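Long-range contacts in plasmodium falciparum gamete antigen 27/25 (Plasmodium falciparum, PDB 1N81), which is of unknown molecular function but is essential for sexual development of the malaria parasite, being an all-helical gametocyte protein that probably self-associates: residues Leu32-Ser37 with Lys92-Asp97; Ser52-Val57 with Asn76-Ile81; Glu114-Asn119 with Lys137-Leu142. One frame throughout, in Å; residues are numbered along the deposited sequence.

Contact 1. Residues Leu32-Ser37 with Lys92-Asp97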
loop_
_atom_site.group_PDB
_atom_site.type_symbol
_atom_site.label_atom_id
_atom_site.label_comp_id
_atom_site.label_asym_id
_atom_site.label_seq_id
_atom_site.Cartn_x
_atom_site.Cartn_y
_atom_site.Cartn_z
ATOM N N LEU A 32 -0.507 1.176 -17.781
ATOM C CA LEU A 32 -1.090 2.181 -18.658
ATOM C C LEU A 32 -0.009 3.210 -19.002
ATOM O O LEU A 32 0.234 3.521 -20.174
ATOM C CB LEU A 32 -2.259 2.898 -17.958
ATOM C CG LEU A 32 -2.802 4.137 -18.680
ATOM C CD1 LEU A 32 -3.434 3.677 -20.029
ATOM C CD2 LEU A 32 -3.834 4.875 -17.808
ATOM N N LEU A 33 0.640 3.742 -17.966
ATOM C CA LEU A 33 1.667 4.751 -18.179
ATOM C C LEU A 33 2.656 4.272 -19.220
ATOM O O LEU A 33 3.039 5.018 -20.117
ATOM C CB LEU A 33 2.405 5.072 -16.872
ATOM C CG LEU A 33 1.583 5.907 -15.896
ATOM C CD1 LEU A 33 2.383 6.204 -14.634
ATOM C CD2 LEU A 33 1.163 7.180 -16.583
ATOM N N MET A 34 3.055 3.016 -19.094
ATOM C CA MET A 34 3.999 2.421 -20.013
ATOM C C MET A 34 3.467 2.438 -21.455
ATOM O O MET A 34 4.212 2.720 -22.378
ATOM C CB MET A 34 4.334 1.003 -19.539
ATOM C CG MET A 34 5.403 0.262 -20.343
ATOM S SD MET A 34 4.670 -0.454 -21.815
ATOM C CE MET A 34 3.710 -1.801 -21.124
ATOM N N THR A 35 2.179 2.182 -21.648
ATOM C CA THR A 35 1.633 2.188 -23.002
ATOM C C THR A 35 1.515 3.612 -23.537
ATOM O O THR A 35 1.306 3.815 -24.729
ATOM C CB THR A 35 0.220 1.527 -23.100
ATOM O OG1 THR A 35 -0.769 2.370 -22.483
ATOM C CG2 THR A 35 0.217 0.154 -22.452
ATOM N N LEU A 36 1.633 4.600 -22.654
ATOM C CA LEU A 36 1.543 5.995 -23.070
ATOM C C LEU A 36 2.935 6.631 -23.123
ATOM O O LEU A 36 3.058 7.837 -23.310
ATOM C CB LEU A 36 0.685 6.805 -22.089
ATOM C CG LEU A 36 -0.766 6.447 -21.775
ATOM C CD1 LEU A 36 -1.247 7.315 -20.617
ATOM C CD2 LEU A 36 -1.644 6.676 -22.995
ATOM N N SER A 37 3.979 5.822 -22.965
ATOM C CA SER A 37 5.330 6.352 -22.933
ATOM C C SER A 37 5.799 7.020 -24.216
ATOM O O SER A 37 6.760 7.789 -24.191
ATOM C CB SER A 37 6.323 5.262 -22.516
ATOM O OG SER A 37 6.471 4.259 -23.510
ATOM N N LYS A 92 13.337 7.745 -15.272
ATOM C CA LYS A 92 13.666 6.654 -16.171
ATOM C C LYS A 92 12.573 6.408 -17.202
ATOM O O LYS A 92 11.419 6.800 -17.027
ATOM C CB LYS A 92 13.901 5.382 -15.357
ATOM C CG LYS A 92 14.892 5.558 -14.207
ATOM C CD LYS A 92 15.217 4.222 -13.567
ATOM C CE LYS A 92 16.291 4.336 -12.495
ATOM N NZ LYS A 92 16.554 3.013 -11.838
ATOM N N GLU A 93 12.952 5.752 -18.287
ATOM C CA GLU A 93 12.016 5.449 -19.354
ATOM C C GLU A 93 11.095 4.347 -18.854
ATOM O O GLU A 93 11.553 3.248 -18.533
ATOM C CB GLU A 93 12.796 4.985 -20.586
ATOM C CG GLU A 93 11.975 4.793 -21.849
ATOM C CD GLU A 93 12.855 4.567 -23.075
ATOM O OE1 GLU A 93 13.618 5.491 -23.431
ATOM O OE2 GLU A 93 12.791 3.471 -23.678
ATOM N N VAL A 94 9.803 4.638 -18.760
ATOM C CA VAL A 94 8.872 3.633 -18.289
ATOM C C VAL A 94 8.748 2.524 -19.317
ATOM O O VAL A 94 7.792 2.459 -20.091
ATOM C CB VAL A 94 7.478 4.216 -18.008
ATOM C CG1 VAL A 94 6.559 3.101 -17.469
ATOM C CG2 VAL A 94 7.587 5.354 -17.004
ATOM N N THR A 95 9.724 1.633 -19.308
ATOM C CA THR A 95 9.730 0.524 -20.238
ATOM C C THR A 95 9.091 -0.725 -19.654
ATOM O O THR A 95 8.696 -0.766 -18.485
ATOM C CB THR A 95 11.153 0.183 -20.657
ATOM O OG1 THR A 95 11.850 -0.394 -19.546
ATOM C CG2 THR A 95 11.877 1.447 -21.108
ATOM N N GLU A 96 9.005 -1.750 -20.488
ATOM C CA GLU A 96 8.414 -3.014 -20.105
ATOM C C GLU A 96 9.224 -3.708 -19.019
ATOM O O GLU A 96 8.652 -4.260 -18.084
ATOM C CB GLU A 96 8.296 -3.894 -21.338
ATOM C CG GLU A 96 7.792 -5.280 -21.087
ATOM C CD GLU A 96 7.489 -5.984 -22.384
ATOM O OE1 GLU A 96 6.501 -5.586 -23.039
ATOM O OE2 GLU A 96 8.241 -6.914 -22.755
ATOM N N ASP A 97 10.551 -3.690 -19.148
ATOM C CA ASP A 97 11.418 -4.308 -18.143
ATOM C C ASP A 97 11.410 -3.481 -16.863
ATOM O O ASP A 97 11.605 -4.008 -15.769
ATOM C CB ASP A 97 12.872 -4.410 -18.625
ATOM C CG ASP A 97 13.124 -5.639 -19.473
ATOM O OD1 ASP A 97 12.390 -6.633 -19.296
ATOM O OD2 ASP A 97 14.065 -5.618 -20.302
#

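Contact 2. Residues Ser52-Val57 with Asn76-Ile81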
loop_
_atom_site.group_PDB
_atom_site.type_symbol
_atom_site.label_atom_id
_atom_site.label_comp_id
_atom_site.label_asym_id
_atom_site.label_seq_id
_atom_site.Cartn_x
_atom_site.Cartn_y
_atom_site.Cartn_z
ATOM N N SER A 52 -9.159 8.973 -13.406
ATOM C CA SER A 52 -8.828 7.666 -13.942
ATOM C C SER A 52 -8.276 6.726 -12.874
ATOM O O SER A 52 -8.685 5.564 -12.798
ATOM C CB SER A 52 -7.814 7.775 -15.075
ATOM O OG SER A 52 -8.345 8.563 -16.118
ATOM N N ILE A 53 -7.364 7.221 -12.044
ATOM C CA ILE A 53 -6.780 6.363 -11.033
ATOM C C ILE A 53 -7.890 5.801 -10.148
ATOM O O ILE A 53 -7.902 4.607 -9.836
ATOM C CB ILE A 53 -5.745 7.114 -10.150
ATOM C CG1 ILE A 53 -4.496 7.478 -10.966
ATOM C CG2 ILE A 53 -5.344 6.218 -8.932
ATOM C CD1 ILE A 53 -3.624 8.522 -10.216
ATOM N N ARG A 54 -8.826 6.648 -9.738
ATOM C CA ARG A 54 -9.903 6.142 -8.896
ATOM C C ARG A 54 -10.698 5.085 -9.654
ATOM O O ARG A 54 -11.218 4.153 -9.054
ATOM C CB ARG A 54 -10.842 7.259 -8.446
ATOM C CG ARG A 54 -11.843 6.747 -7.428
ATOM C CD ARG A 54 -12.781 7.799 -6.917
ATOM N NE ARG A 54 -12.379 8.399 -5.644
ATOM C CZ ARG A 54 -11.540 9.420 -5.544
ATOM N NH1 ARG A 54 -11.007 9.945 -6.640
ATOM N NH2 ARG A 54 -11.270 9.950 -4.363
ATOM N N ARG A 55 -10.783 5.218 -10.970
ATOM C CA ARG A 55 -11.510 4.222 -11.754
ATOM C C ARG A 55 -10.746 2.895 -11.652
ATOM O O ARG A 55 -11.348 1.826 -11.578
ATOM C CB ARG A 55 -11.635 4.676 -13.219
ATOM C CG ARG A 55 -12.555 3.796 -14.072
ATOM C CD ARG A 55 -12.578 4.254 -15.525
ATOM N NE ARG A 55 -12.746 5.698 -15.582
ATOM C CZ ARG A 55 -11.812 6.539 -16.005
ATOM N NH1 ARG A 55 -10.634 6.083 -16.425
ATOM N NH2 ARG A 55 -12.053 7.839 -15.985
ATOM N N TYR A 56 -9.411 2.951 -11.652
ATOM C CA TYR A 56 -8.648 1.712 -11.517
ATOM C C TYR A 56 -8.867 1.116 -10.135
ATOM O O TYR A 56 -8.939 -0.099 -9.984
ATOM C CB TYR A 56 -7.145 1.934 -11.781
ATOM C CG TYR A 56 -6.798 1.900 -13.248
ATOM C CD1 TYR A 56 -7.369 2.811 -14.132
ATOM C CD2 TYR A 56 -5.941 0.935 -13.757
ATOM C CE1 TYR A 56 -7.094 2.759 -15.484
ATOM C CE2 TYR A 56 -5.659 0.874 -15.121
ATOM C CZ TYR A 56 -6.240 1.794 -15.968
ATOM O OH TYR A 56 -5.941 1.775 -17.303
ATOM N N VAL A 57 -8.972 1.955 -9.119
ATOM C CA VAL A 57 -9.223 1.416 -7.775
ATOM C C VAL A 57 -10.552 0.646 -7.777
ATOM O O VAL A 57 -10.611 -0.490 -7.322
ATOM C CB VAL A 57 -9.268 2.547 -6.719
ATOM C CG1 VAL A 57 -9.763 1.990 -5.350
ATOM C CG2 VAL A 57 -7.834 3.172 -6.575
ATOM N N ASN A 76 -7.415 8.482 0.009
ATOM C CA ASN A 76 -5.989 8.287 0.285
ATOM C C ASN A 76 -5.374 7.173 -0.545
ATOM O O ASN A 76 -4.168 7.211 -0.816
ATOM C CB ASN A 76 -5.721 8.020 1.761
ATOM C CG ASN A 76 -5.874 9.279 2.613
ATOM O OD1 ASN A 76 -5.887 10.389 2.090
ATOM N ND2 ASN A 76 -5.970 9.103 3.927
ATOM N N ILE A 77 -6.171 6.179 -0.934
ATOM C CA ILE A 77 -5.617 5.106 -1.776
ATOM C C ILE A 77 -5.192 5.778 -3.079
ATOM O O ILE A 77 -4.068 5.581 -3.549
ATOM C CB ILE A 77 -6.656 3.971 -2.108
ATOM C CG1 ILE A 77 -6.895 3.108 -0.874
ATOM C CG2 ILE A 77 -6.111 3.054 -3.238
ATOM C CD1 ILE A 77 -7.928 1.996 -1.109
ATOM N N VAL A 78 -6.087 6.593 -3.640
ATOM C CA VAL A 78 -5.806 7.312 -4.885
ATOM C C VAL A 78 -4.573 8.206 -4.710
ATOM O O VAL A 78 -3.685 8.229 -5.575
ATOM C CB VAL A 78 -6.995 8.188 -5.328
ATOM C CG1 VAL A 78 -6.595 9.013 -6.573
ATOM C CG2 VAL A 78 -8.199 7.300 -5.657
ATOM N N ASN A 79 -4.520 8.935 -3.596
ATOM C CA ASN A 79 -3.372 9.799 -3.344
ATOM C C ASN A 79 -2.078 9.003 -3.330
ATOM O O ASN A 79 -1.118 9.357 -4.017
ATOM C CB ASN A 79 -3.488 10.535 -1.999
ATOM C CG ASN A 79 -4.589 11.569 -1.990
ATOM O OD1 ASN A 79 -4.933 12.113 -3.025
ATOM N ND2 ASN A 79 -5.136 11.857 -0.813
ATOM N N ARG A 80 -2.055 7.927 -2.544
ATOM C CA ARG A 80 -0.845 7.104 -2.438
ATOM C C ARG A 80 -0.435 6.558 -3.800
ATOM O O ARG A 80 0.748 6.516 -4.130
ATOM C CB ARG A 80 -1.043 5.949 -1.433
ATOM C CG ARG A 80 -0.918 6.384 0.058
ATOM C CD ARG A 80 -0.870 5.143 0.953
ATOM N NE ARG A 80 -2.089 4.336 0.829
ATOM C CZ ARG A 80 -3.176 4.518 1.567
ATOM N NH1 ARG A 80 -3.182 5.484 2.482
ATOM N NH2 ARG A 80 -4.236 3.720 1.413
ATOM N N ILE A 81 -1.411 6.151 -4.600
ATOM C CA ILE A 81 -1.089 5.609 -5.907
ATOM C C ILE A 81 -0.435 6.703 -6.772
ATOM O O ILE A 81 0.628 6.490 -7.357
ATOM C CB ILE A 81 -2.357 5.045 -6.605
ATOM C CG1 ILE A 81 -2.765 3.689 -5.974
ATOM C CG2 ILE A 81 -2.091 4.889 -8.088
ATOM C CD1 ILE A 81 -4.147 3.109 -6.512
#

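Contact 3. Residues Glu114-Asn119 with Lys137-Leu142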
loop_
_atom_site.group_PDB
_atom_site.type_symbol
_atom_site.label_atom_id
_atom_site.label_comp_id
_atom_site.label_asym_id
_atom_site.label_seq_id
_atom_site.Cartn_x
_atom_site.Cartn_y
_atom_site.Cartn_z
ATOM N N GLU A 114 1.958 -5.516 5.571
ATOM C CA GLU A 114 1.402 -6.697 6.227
ATOM C C GLU A 114 2.101 -7.086 7.508
ATOM O O GLU A 114 1.455 -7.328 8.526
ATOM C CB GLU A 114 1.356 -7.885 5.267
ATOM C CG GLU A 114 0.342 -7.616 4.197
ATOM C CD GLU A 114 0.157 -8.783 3.266
ATOM O OE1 GLU A 114 0.975 -9.719 3.274
ATOM O OE2 GLU A 114 -0.817 -8.742 2.509
ATOM N N GLU A 115 3.413 -7.121 7.464
ATOM C CA GLU A 115 4.224 -7.493 8.611
ATOM C C GLU A 115 3.951 -6.521 9.782
ATOM O O GLU A 115 3.762 -6.922 10.940
ATOM C CB GLU A 115 5.683 -7.407 8.178
ATOM C CG GLU A 115 6.672 -8.112 9.033
ATOM C CD GLU A 115 6.584 -9.603 8.892
ATOM O OE1 GLU A 115 6.211 -10.103 7.789
ATOM O OE2 GLU A 115 6.906 -10.256 9.902
ATOM N N VAL A 116 3.959 -5.227 9.491
ATOM C CA VAL A 116 3.710 -4.274 10.545
ATOM C C VAL A 116 2.291 -4.464 11.089
ATOM O O VAL A 116 2.072 -4.325 12.296
ATOM C CB VAL A 116 3.895 -2.818 10.068
ATOM C CG1 VAL A 116 3.488 -1.853 11.168
ATOM C CG2 VAL A 116 5.336 -2.580 9.688
ATOM N N SER A 117 1.336 -4.809 10.219
ATOM C CA SER A 117 -0.040 -4.974 10.671
ATOM C C SER A 117 -0.151 -6.137 11.653
ATOM O O SER A 117 -1.021 -6.115 12.538
ATOM C CB SER A 117 -1.017 -5.162 9.493
ATOM O OG SER A 117 -1.037 -6.488 9.011
ATOM N N ILE A 118 0.721 -7.142 11.507
ATOM C CA ILE A 118 0.709 -8.287 12.430
ATOM C C ILE A 118 1.156 -7.849 13.816
ATOM O O ILE A 118 0.574 -8.252 14.810
ATOM C CB ILE A 118 1.667 -9.427 12.001
ATOM C CG1 ILE A 118 1.227 -10.026 10.661
ATOM C CG2 ILE A 118 1.699 -10.508 13.108
ATOM C CD1 ILE A 118 -0.219 -10.508 10.645
ATOM N N ASN A 119 2.202 -7.033 13.879
ATOM C CA ASN A 119 2.697 -6.545 15.164
ATOM C C ASN A 119 1.609 -5.669 15.810
ATOM O O ASN A 119 1.405 -5.723 17.011
ATOM C CB ASN A 119 3.998 -5.743 14.981
ATOM C CG ASN A 119 5.210 -6.639 14.655
ATOM O OD1 ASN A 119 5.955 -7.047 15.539
ATOM N ND2 ASN A 119 5.387 -6.954 13.389
ATOM N N LYS A 137 11.556 2.862 12.860
ATOM C CA LYS A 137 12.679 1.963 13.077
ATOM C C LYS A 137 12.310 0.553 12.624
ATOM O O LYS A 137 13.083 -0.114 11.933
ATOM C CB LYS A 137 13.064 1.942 14.550
ATOM C CG LYS A 137 14.281 1.108 14.845
ATOM C CD LYS A 137 14.975 1.586 16.125
ATOM C CE LYS A 137 16.406 1.068 16.215
ATOM N NZ LYS A 137 16.468 -0.414 16.337
ATOM N N LEU A 138 11.135 0.107 13.039
ATOM C CA LEU A 138 10.646 -1.219 12.668
ATOM C C LEU A 138 10.471 -1.240 11.146
ATOM O O LEU A 138 10.862 -2.186 10.482
ATOM C CB LEU A 138 9.308 -1.502 13.358
ATOM C CG LEU A 138 8.552 -2.765 12.934
ATOM C CD1 LEU A 138 9.342 -4.014 13.331
ATOM C CD2 LEU A 138 7.189 -2.786 13.592
ATOM N N ILE A 139 9.916 -0.175 10.584
ATOM C CA ILE A 139 9.728 -0.143 9.142
ATOM C C ILE A 139 11.060 -0.245 8.386
ATOM O O ILE A 139 11.176 -1.007 7.413
ATOM C CB ILE A 139 8.943 1.109 8.713
ATOM C CG1 ILE A 139 7.497 1.000 9.242
ATOM C CG2 ILE A 139 8.928 1.234 7.178
ATOM C CD1 ILE A 139 6.722 2.314 9.160
ATOM N N ARG A 140 12.064 0.487 8.848
ATOM C CA ARG A 140 13.361 0.473 8.192
ATOM C C ARG A 140 13.945 -0.932 8.207
ATOM O O ARG A 140 14.482 -1.385 7.209
ATOM C CB ARG A 140 14.338 1.433 8.879
ATOM C CG ARG A 140 15.738 1.511 8.201
ATOM C CD ARG A 140 15.688 2.089 6.773
ATOM N NE ARG A 140 15.935 1.061 5.761
ATOM C CZ ARG A 140 16.018 1.292 4.452
ATOM N NH1 ARG A 140 15.886 2.523 3.972
ATOM N NH2 ARG A 140 16.211 0.280 3.610
ATOM N N MET A 141 13.837 -1.620 9.339
ATOM C CA MET A 141 14.360 -2.975 9.419
ATOM C C MET A 141 13.589 -3.937 8.548
ATOM O O MET A 141 14.192 -4.756 7.846
ATOM C CB MET A 141 14.400 -3.454 10.873
ATOM C CG MET A 141 15.543 -2.812 11.639
ATOM S SD MET A 141 15.728 -3.487 13.300
ATOM C CE MET A 141 14.648 -2.458 14.152
ATOM N N LEU A 142 12.261 -3.875 8.580
ATOM C CA LEU A 142 11.504 -4.761 7.704
ATOM C C LEU A 142 11.860 -4.477 6.228
ATOM O O LEU A 142 11.958 -5.416 5.413
ATOM C CB LEU A 142 10.000 -4.623 7.944
ATOM C CG LEU A 142 9.483 -5.184 9.276
ATOM C CD1 LEU A 142 8.031 -4.754 9.467
ATOM C CD2 LEU A 142 9.579 -6.724 9.300
#

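Contact 1. Residues Leu32-Ser37 with Lys92-Asp97
The apolar part of this contact runs between M34 and V94, whose CA atoms lie 5.3 Å apart. V94 points its side chain at the helix end, and its CG1 rests 3.7 Å from M34 CB and just as close to M34 CA, so this methyl sits against the root of the methionine rather than its sulfur. A second kind of contact is between side chain and backbone. M34 holds CG anti to its amide nitrogen (chi1 -176°), which carries the methylene beside the carbonyl of V94, 3.3 Å from V94 O; the rest of the chain, bent at both chi2 and chi3, runs past E96 at longer range, and M34 also touches I99. That carbonyl belongs to an inverse gamma turn centred on V94, within the linker that leads from helix 71-89 to helix 96-122, with T95 as N-cap: its OG1 takes the amide of Y98. The all-helical fold thus sets the C-terminal end of helix 13-35 beside the start of helix 96-122. No hydrogen bond crosses between the segments. S37 OG bonds to M34 O at 3.0 Å, tilted 16° from the carbonyl plane, while S37 N reaches the same oxygen, giving this helix-end carbonyl two donors. S37 CB lies 4.0 Å from V94 O. F43 of helix 42-47 touches both L33 and V94.

Contact 2. Residues Ser52-Val57 with Asn76-Ile81
The guanidinium of R54 has V78 CG2 over the centre of one face, 3.9 Å above its plane, while its nitrogens are held by the chain just ahead of 76-81: NH2 in a salt bridge with D75 and NE in a hydrogen bond to Q74. Those two bonds should limit its rotation on the methyl. The same V78 CG2 meets R54 CB at 3.8 Å, the side chains crossing at about a right angle. One face of the R80 guanidinium lies against the preceding turn of its helix, N76 O over the centre, and NE forms a salt bridge with E22 of helix 13-35. This is helix-helix packing in an all-helical fold: the short segment axes approach to 9.5 Å at 115°, and no hydrogen bond crosses. V78 enters between I53, R54 and V57. With chi1 (to CG1) at -68°, I53 has CG2 anti to its backbone N and offers that methyl to I81 CG2 at 3.6 Å, the two sliding past in opposite directions. V57 CG2 lies against two isoleucines, 3.7 Å from I81 CD1 and 3.8 Å from I77 CG2, crossing each at a slant. Beyond I53, Y29 of helix 13-35 and L85 continue the apolar layer.

Contact 3. Residues Glu114-Asn119 with Lys137-Leu142
Two first torsions bring E115 and L142 together: E115 has CG anti to its backbone N (chi1 -163°), and L142 has CG anti to its carbonyl carbon (chi1 -70°), so the glutamate methylene and the leucine methyls meet across the gap. The E115 chain then bends at chi2, which turns the carboxylate oxygens off the leucine, and OE1 is hydrogen-bonded by Y146 one turn further along helix 136-150. E115 CG lies 3.6 Å from L142 CD1, with the two side chains meeting at a slant. V116 brings its CG2 to within 3.5 Å of L142 CD1, tighter than usual for two carbons; the same CG2 stands 4.2 Å from I139 CG1 and 4.3 Å from L138 CD2. L142 is therefore wedged between E115 and V116. The segment axes pass 10.7 Å apart at 137°, an antiparallel-leaning helix pair. At the other end, N119 approaches L138 loosely, while its ND2 bonds to E115 O at 2.9 Å from above the carbonyl plane. I132 of helix 126-133 touches V116, N119 and L138, and L170 of helix 156-173 also packs on V116. Adhesion between these segments therefore rests mainly on hydrocarbon, with no hydrogen bond across, the glutamate giving its methylenes to the apolar side and its charged end to a tyrosine hydroxyl.

Contact 2 is nested along the chain inside the loop that contact 1 closes, and contact 3 follows both in series. Contacts 1 and 2 have centres 19 Å apart and touch, L32 CD2 packing 3.8 Å from Y56 OH. Contact 3 lies across the chain's centre from both, its centre 31 Å from that of contact 1 and 24 Å from that of contact 2, with nearest atoms about 16 and 12 Å away. Helix 96-122 bridges the two sides, its start serving contact 1 and a later part contact 3, while helix 71-89, the preceding helix, carries contact 2. Five helices, without strands, are thus joined in one all-helical fold.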